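Local coordinates for protein LigF (Sphingobium sp. SYK-6, PDB 4XT0) that cleaves beta-aryl ether bonds of lignin with glutathione, as a bacterial beta-etherase of the glutathione S-transferase superfamily, at residues V173-L178 and E221-L226; D46-I51 and G55-L60. All blocks are in the same frame, centred on the assembly; numbering follows the deposited sequence.

The two contacts lie in different domains of a glutathione S-transferase. Contact 2 comes first along the chain, in the N-terminal thioredoxin-like domain, where the short helix 46-51 packs on the loop that runs into strand 59-62 of the four-stranded mixed sheet and where glutathione binds. Contact 1 follows in the all-helical C-terminal domain, between helix 161-182 and the start of helix 224-235. The two share no helix or strand: their centres lie 35 Å apart on opposite sides of the chain's centre, and their nearest atoms about 19 Å apart. Contact 2 includes Gln56, Val57 and Pro58 of the glutathione pocket, while contact 1 joins two helices of the other domain.

Contact 1 of 2, residues V173-L178 and E221-L226; sequences VSVARL and EKTPGL
In the helical C-terminal domain of this glutathione S-transferase, the first turn of helix 224-235 leans on the later part of helix 161-182, and Val175 and Leu178 meet Thr223 and Leu226 in a small, buried, wholly apolar interface. The two helix residues are three apart, so both side chains come off the same flank. Thr223 and Leu226 are likewise three apart, the threonine standing at the N-cap position and the leucine within the first turn of the helix.

The tightest touch is methyl against methyl: Val175 CG1 lies 3.5 Å from Thr223 CG2, the two side chains crossing at about a right angle. With CG1 of Val175 anti to its own backbone N (chi1 156°), this branch makes the closer approach to both partners, reaching Leu226 CD2 at 3.9 Å, with CG2 slightly farther from that same leucine methyl. One valine methyl thus sits against both partners. Thr223 divides its labour. Its methyl faces the valine, while its hydroxyl OG1 is hydrogen-bonded to Asn219 O, four residues back in the preceding loop, and does not cap the helix.

That start of the helix is served instead by Glu179 of helix 161-182, one residue beyond Leu178 and beside the apolar contact: its carboxylate takes the backbone N-H groups of Gly225 and Leu226, one on each oxygen. Val218 closes in from the loop before the helix, touching Val175, Thr223 and Leu226 alike, and Leu188 lies against Leu178.

Leu226 fills the middle by splitting its fork. CD2 is turned to the valine, whereas CD1 goes to Leu178, meeting Leu178 CB at 4.2 Å and Leu178 CD1 at 4.1 Å.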
loop_
_atom_site.group_PDB
_atom_site.type_symbol
_atom_site.label_atom_id
_atom_site.label_comp_id
_atom_site.label_asym_id
_atom_site.label_seq_id
_atom_site.Cartn_x
_atom_site.Cartn_y
_atom_site.Cartn_z
ATOM N N VAL A 173 -10.996 -10.802 9.417
ATOM C CA VAL A 173 -10.041 -9.948 10.125
ATOM C C VAL A 173 -10.316 -8.485 9.829
ATOM O O VAL A 173 -10.322 -7.656 10.744
ATOM C CB VAL A 173 -8.574 -10.268 9.751
ATOM C CG1 VAL A 173 -7.641 -9.191 10.289
ATOM C CG2 VAL A 173 -8.174 -11.621 10.289
ATOM N N SER A 174 -10.571 -8.176 8.555
ATOM C CA SER A 174 -10.754 -6.788 8.123
ATOM C C SER A 174 -11.980 -6.153 8.752
ATOM O O SER A 174 -11.951 -5.007 9.200
ATOM C CB SER A 174 -10.870 -6.701 6.595
ATOM O OG SER A 174 -9.673 -7.097 5.954
ATOM N N VAL A 175 -13.068 -6.908 8.763
ATOM C CA VAL A 175 -14.333 -6.442 9.312
ATOM C C VAL A 175 -14.268 -6.276 10.841
ATOM O O VAL A 175 -14.827 -5.319 11.388
ATOM C CB VAL A 175 -15.468 -7.419 8.907
ATOM C CG1 VAL A 175 -16.632 -7.347 9.870
ATOM C CG2 VAL A 175 -15.900 -7.129 7.476
ATOM N N ALA A 176 -13.590 -7.200 11.524
ATOM C CA ALA A 176 -13.368 -7.072 12.963
ATOM C C ALA A 176 -12.558 -5.808 13.284
ATOM O O ALA A 176 -12.832 -5.118 14.263
ATOM C CB ALA A 176 -12.657 -8.317 13.521
ATOM N N ARG A 177 -11.569 -5.494 12.454
ATOM C CA ARG A 177 -10.738 -4.320 12.715
ATOM C C ARG A 177 -11.549 -3.023 12.599
ATOM O O ARG A 177 -11.385 -2.095 13.393
ATOM C CB ARG A 177 -9.549 -4.278 11.756
ATOM C CG ARG A 177 -8.674 -3.048 11.942
ATOM C CD ARG A 177 -8.085 -3.016 13.352
ATOM N NE ARG A 177 -7.358 -1.774 13.585
ATOM C CZ ARG A 177 -7.900 -0.677 14.098
ATOM N NH1 ARG A 177 -9.182 -0.671 14.450
ATOM N NH2 ARG A 177 -7.159 0.411 14.263
ATOM N N LEU A 178 -12.420 -2.974 11.599
ATOM C CA LEU A 178 -13.270 -1.819 11.375
ATOM C C LEU A 178 -14.239 -1.642 12.524
ATOM O O LEU A 178 -14.472 -0.519 12.980
ATOM C CB LEU A 178 -14.033 -1.953 10.048
ATOM C CG LEU A 178 -13.199 -1.741 8.781
ATOM C CD1 LEU A 178 -13.953 -2.243 7.554
ATOM C CD2 LEU A 178 -12.834 -0.268 8.603
ATOM N N GLU A 221 -26.148 -7.624 14.226
ATOM C CA GLU A 221 -25.779 -8.392 15.407
ATOM C C GLU A 221 -24.268 -8.364 15.629
ATOM O O GLU A 221 -23.803 -8.053 16.719
ATOM C CB GLU A 221 -26.261 -9.845 15.286
ATOM C CG GLU A 221 -27.340 -10.075 14.230
ATOM C CD GLU A 221 -28.617 -9.302 14.507
ATOM O OE1 GLU A 221 -28.935 -9.090 15.698
ATOM O OE2 GLU A 221 -29.297 -8.905 13.531
ATOM N N LYS A 222 -23.506 -8.678 14.586
ATOM C CA LYS A 222 -22.064 -8.863 14.723
ATOM C C LYS A 222 -21.266 -7.570 14.595
ATOM O O LYS A 222 -20.251 -7.383 15.273
ATOM C CB LYS A 222 -21.563 -9.874 13.689
ATOM C CG LYS A 222 -21.990 -11.314 13.986
ATOM C CD LYS A 222 -21.071 -12.314 13.301
ATOM C CE LYS A 222 -21.365 -13.744 13.736
ATOM N NZ LYS A 222 -20.375 -14.710 13.173
ATOM N N THR A 223 -21.712 -6.683 13.715
ATOM C CA THR A 223 -20.985 -5.447 13.471
ATOM C C THR A 223 -21.909 -4.236 13.396
ATOM O O THR A 223 -22.024 -3.618 12.338
ATOM C CB THR A 223 -20.179 -5.521 12.156
ATOM O OG1 THR A 223 -21.070 -5.758 11.062
ATOM C CG2 THR A 223 -19.153 -6.634 12.212
ATOM N N PRO A 224 -22.569 -3.892 14.519
ATOM C CA PRO A 224 -23.440 -2.712 14.548
ATOM C C PRO A 224 -22.690 -1.412 14.268
ATOM O O PRO A 224 -23.241 -0.527 13.620
ATOM C CB PRO A 224 -23.994 -2.717 15.980
ATOM C CG PRO A 224 -22.965 -3.438 16.768
ATOM C CD PRO A 224 -22.469 -4.522 15.847
ATOM N N GLY A 225 -21.454 -1.302 14.750
ATOM C CA GLY A 225 -20.648 -0.124 14.502
ATOM C C GLY A 225 -20.406 0.076 13.017
ATOM O O GLY A 225 -20.643 1.154 12.472
ATOM N N LEU A 226 -19.921 -0.971 12.366
ATOM C CA LEU A 226 -19.669 -0.943 10.930
ATOM C C LEU A 226 -20.943 -0.571 10.144
ATOM O O LEU A 226 -20.910 0.282 9.246
ATOM C CB LEU A 226 -19.123 -2.307 10.480
ATOM C CG LEU A 226 -18.840 -2.535 8.998
ATOM C CD1 LEU A 226 -17.887 -1.495 8.493
ATOM C CD2 LEU A 226 -18.259 -3.927 8.784
#

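Contact 2 of 2, residues D46-I51 and G55-L60; sequences DWFKKI and GQVPAL. With GSH (glutathione), chain B.
Apolar contacts come first: Phe48, on the short helix 46-51, drives its ring into the cis-proline loop of the thioredoxin fold, just before strand 59-62. CG is anti to the backbone N (chi1 179°), which carries the ring out toward Val57 and Ala59; Phe48 CZ meets Val57 CG1 at 3.8 Å, the side chains crossing at about a right angle. Ile51 CG2 adds a looser touch on Ala59 CB at 4.4 Å.

Against the polar backbone, the ring presents its edge, with Phe48 CZ 3.3 Å from Gln56 O, an oxygen also hydrogen-bonded by Asn52 ND2.

Hydrogen bonds to glutathione use the loop's other side. Val57, ahead of the cis peptide to Pro58, pairs with the cysteine of glutathione in antiparallel fashion, as in other glutathione transferases: Val57 N gives to GSH O2 (3.2 Å), and Val57 O takes GSH N2 (2.7 Å). Gln56, extended beyond CG, sends NE2 to the glycine carboxylate oxygen GSH O32 at 2.8 Å, 158° at the hydrogen. Shortening Gln56 to an alanine removes NE2 and would probably leave GSH O32 without this partner.

Both Val57 bonds come from main-chain atoms, so they depend on the loop's path, which the Phe48 packing is likely to hold steady.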
loop_
_atom_site.group_PDB
_atom_site.type_symbol
_atom_site.label_atom_id
_atom_site.label_comp_id
_atom_site.label_asym_id
_atom_site.label_seq_id
_atom_site.Cartn_x
_atom_site.Cartn_y
_atom_site.Cartn_z
ATOM N N ASP A 46 -7.444 0.469 -27.000
ATOM C CA ASP A 46 -6.275 1.253 -27.390
ATOM C C ASP A 46 -6.428 2.713 -26.967
ATOM O O ASP A 46 -5.451 3.358 -26.592
ATOM C CB ASP A 46 -6.034 1.170 -28.899
ATOM C CG ASP A 46 -5.602 -0.216 -29.348
ATOM O OD1 ASP A 46 -4.871 -0.894 -28.590
ATOM O OD2 ASP A 46 -5.995 -0.627 -30.462
ATOM N N TRP A 47 -7.653 3.230 -27.014
ATOM C CA TRP A 47 -7.866 4.623 -26.648
ATOM C C TRP A 47 -7.705 4.834 -25.143
ATOM O O TRP A 47 -7.245 5.891 -24.722
ATOM C CB TRP A 47 -9.237 5.132 -27.128
ATOM C CG TRP A 47 -10.461 4.623 -26.408
ATOM C CD1 TRP A 47 -11.313 3.642 -26.837
ATOM C CD2 TRP A 47 -11.001 5.100 -25.159
ATOM N NE1 TRP A 47 -12.331 3.466 -25.929
ATOM C CE2 TRP A 47 -12.165 4.346 -24.893
ATOM C CE3 TRP A 47 -10.604 6.081 -24.240
ATOM C CZ2 TRP A 47 -12.938 4.542 -23.743
ATOM C CZ3 TRP A 47 -11.377 6.272 -23.092
ATOM C CH2 TRP A 47 -12.527 5.507 -22.858
ATOM N N PHE A 48 -8.056 3.844 -24.324
ATOM C CA PHE A 48 -7.910 4.052 -22.889
ATOM C C PHE A 48 -6.477 3.803 -22.423
ATOM O O PHE A 48 -5.996 4.485 -21.517
ATOM C CB PHE A 48 -8.870 3.189 -22.063
ATOM C CG PHE A 48 -8.693 3.394 -20.578
ATOM C CD1 PHE A 48 -9.065 4.594 -19.991
ATOM C CD2 PHE A 48 -8.085 2.428 -19.788
ATOM C CE1 PHE A 48 -8.857 4.826 -18.623
ATOM C CE2 PHE A 48 -7.880 2.646 -18.427
ATOM C CZ PHE A 48 -8.272 3.846 -17.843
ATOM N N LYS A 49 -5.790 2.848 -23.047
ATOM C CA LYS A 49 -4.409 2.543 -22.666
ATOM C C LYS A 49 -3.472 3.688 -23.057
ATOM O O LYS A 49 -2.357 3.807 -22.541
ATOM C CB LYS A 49 -3.958 1.222 -23.291
ATOM C CG LYS A 49 -4.619 0.003 -22.648
ATOM C CD LYS A 49 -4.034 -1.336 -23.118
ATOM C CE LYS A 49 -4.377 -1.632 -24.568
ATOM N NZ LYS A 49 -3.947 -3.007 -24.958
ATOM N N LYS A 50 -3.943 4.542 -23.958
ATOM C CA LYS A 50 -3.257 5.788 -24.264
ATOM C C LYS A 50 -3.310 6.747 -23.056
ATOM O O LYS A 50 -2.349 7.467 -22.779
ATOM C CB LYS A 50 -3.888 6.417 -25.506
ATOM C CG LYS A 50 -3.527 7.860 -25.775
ATOM C CD LYS A 50 -4.709 8.561 -26.435
ATOM C CE LYS A 50 -5.872 8.693 -25.447
ATOM N NZ LYS A 50 -7.195 8.276 -26.002
ATOM N N ILE A 51 -4.431 6.740 -22.337
ATOM C CA ILE A 51 -4.587 7.543 -21.119
ATOM C C ILE A 51 -3.838 6.916 -19.932
ATOM O O ILE A 51 -3.065 7.585 -19.236
ATOM C CB ILE A 51 -6.077 7.725 -20.774
ATOM C CG1 ILE A 51 -6.768 8.512 -21.890
ATOM C CG2 ILE A 51 -6.253 8.418 -19.438
ATOM C CD1 ILE A 51 -8.271 8.425 -21.854
ATOM N N GLY A 55 -3.757 -0.018 -18.157
ATOM C CA GLY A 55 -5.014 -0.635 -18.558
ATOM C C GLY A 55 -5.953 -0.922 -17.398
ATOM O O GLY A 55 -6.691 -1.922 -17.399
ATOM N N GLN A 56 -5.927 -0.043 -16.399
ATOM C CA GLN A 56 -6.821 -0.165 -15.258
ATOM C C GLN A 56 -7.427 1.175 -14.881
ATOM O O GLN A 56 -6.916 2.237 -15.246
ATOM C CB GLN A 56 -6.089 -0.773 -14.056
ATOM C CG GLN A 56 -5.915 -2.287 -14.166
ATOM C CD GLN A 56 -5.440 -2.932 -12.878
ATOM O OE1 GLN A 56 -4.489 -2.468 -12.250
ATOM N NE2 GLN A 56 -6.114 -4.007 -12.471
ATOM N N VAL A 57 -8.543 1.109 -14.167
ATOM C CA VAL A 57 -9.209 2.305 -13.677
ATOM C C VAL A 57 -9.017 2.341 -12.155
ATOM O O VAL A 57 -8.766 1.300 -11.545
ATOM C CB VAL A 57 -10.717 2.319 -14.049
ATOM C CG1 VAL A 57 -10.908 2.343 -15.569
ATOM C CG2 VAL A 57 -11.458 1.117 -13.418
ATOM N N PRO A 58 -9.138 3.524 -11.529
ATOM C CA PRO A 58 -9.430 4.834 -12.116
ATOM C C PRO A 58 -8.205 5.572 -12.623
ATOM O O PRO A 58 -7.055 5.275 -12.267
ATOM C CB PRO A 58 -10.057 5.599 -10.943
ATOM C CG PRO A 58 -9.331 5.056 -9.765
ATOM C CD PRO A 58 -9.247 3.566 -10.060
ATOM N N ALA A 59 -8.464 6.562 -13.464
ATOM C CA ALA A 59 -7.418 7.447 -13.946
ATOM C C ALA A 59 -7.997 8.860 -13.976
ATOM O O ALA A 59 -9.113 9.058 -14.447
ATOM C CB ALA A 59 -6.913 6.999 -15.336
ATOM N N LEU A 60 -7.271 9.827 -13.418
ATOM C CA LEU A 60 -7.716 11.224 -13.456
ATOM C C LEU A 60 -6.938 12.004 -14.488
ATOM O O LEU A 60 -5.712 11.963 -14.507
ATOM C CB LEU A 60 -7.548 11.915 -12.100
ATOM C CG LEU A 60 -7.996 13.392 -12.084
ATOM C CD1 LEU A 60 -9.509 13.456 -11.844
ATOM C CD2 LEU A 60 -7.250 14.210 -11.027
HETATM N N1 GSH B . -3.754 -0.004 -7.376
HETATM C CA1 GSH B . -4.784 0.415 -8.338
HETATM C C1 GSH B . -5.658 1.540 -7.794
HETATM O O11 GSH B . -6.091 2.392 -8.546
HETATM O O12 GSH B . -5.981 1.603 -6.493
HETATM C CB1 GSH B . -5.664 -0.809 -8.662
HETATM C CG1 GSH B . -6.626 -0.425 -9.782
HETATM C CD1 GSH B . -7.588 -1.567 -10.051
HETATM O OE1 GSH B . -7.406 -2.654 -9.538
HETATM N N2 GSH B . -8.646 -1.359 -10.861
HETATM C CA2 GSH B . -9.597 -2.444 -11.148
HETATM C C2 GSH B . -9.573 -2.744 -12.632
HETATM O O2 GSH B . -9.220 -1.876 -13.411
HETATM C CB2 GSH B . -11.016 -1.984 -10.789
HETATM S SG2 GSH B . -11.262 -1.845 -8.989
HETATM N N3 GSH B . -9.956 -3.964 -13.108
HETATM C CA3 GSH B . -9.950 -4.198 -14.562
HETATM C C3 GSH B . -8.857 -5.133 -15.034
HETATM O O31 GSH B . -8.963 -5.651 -16.124
HETATM O O32 GSH B . -7.772 -5.388 -14.274
#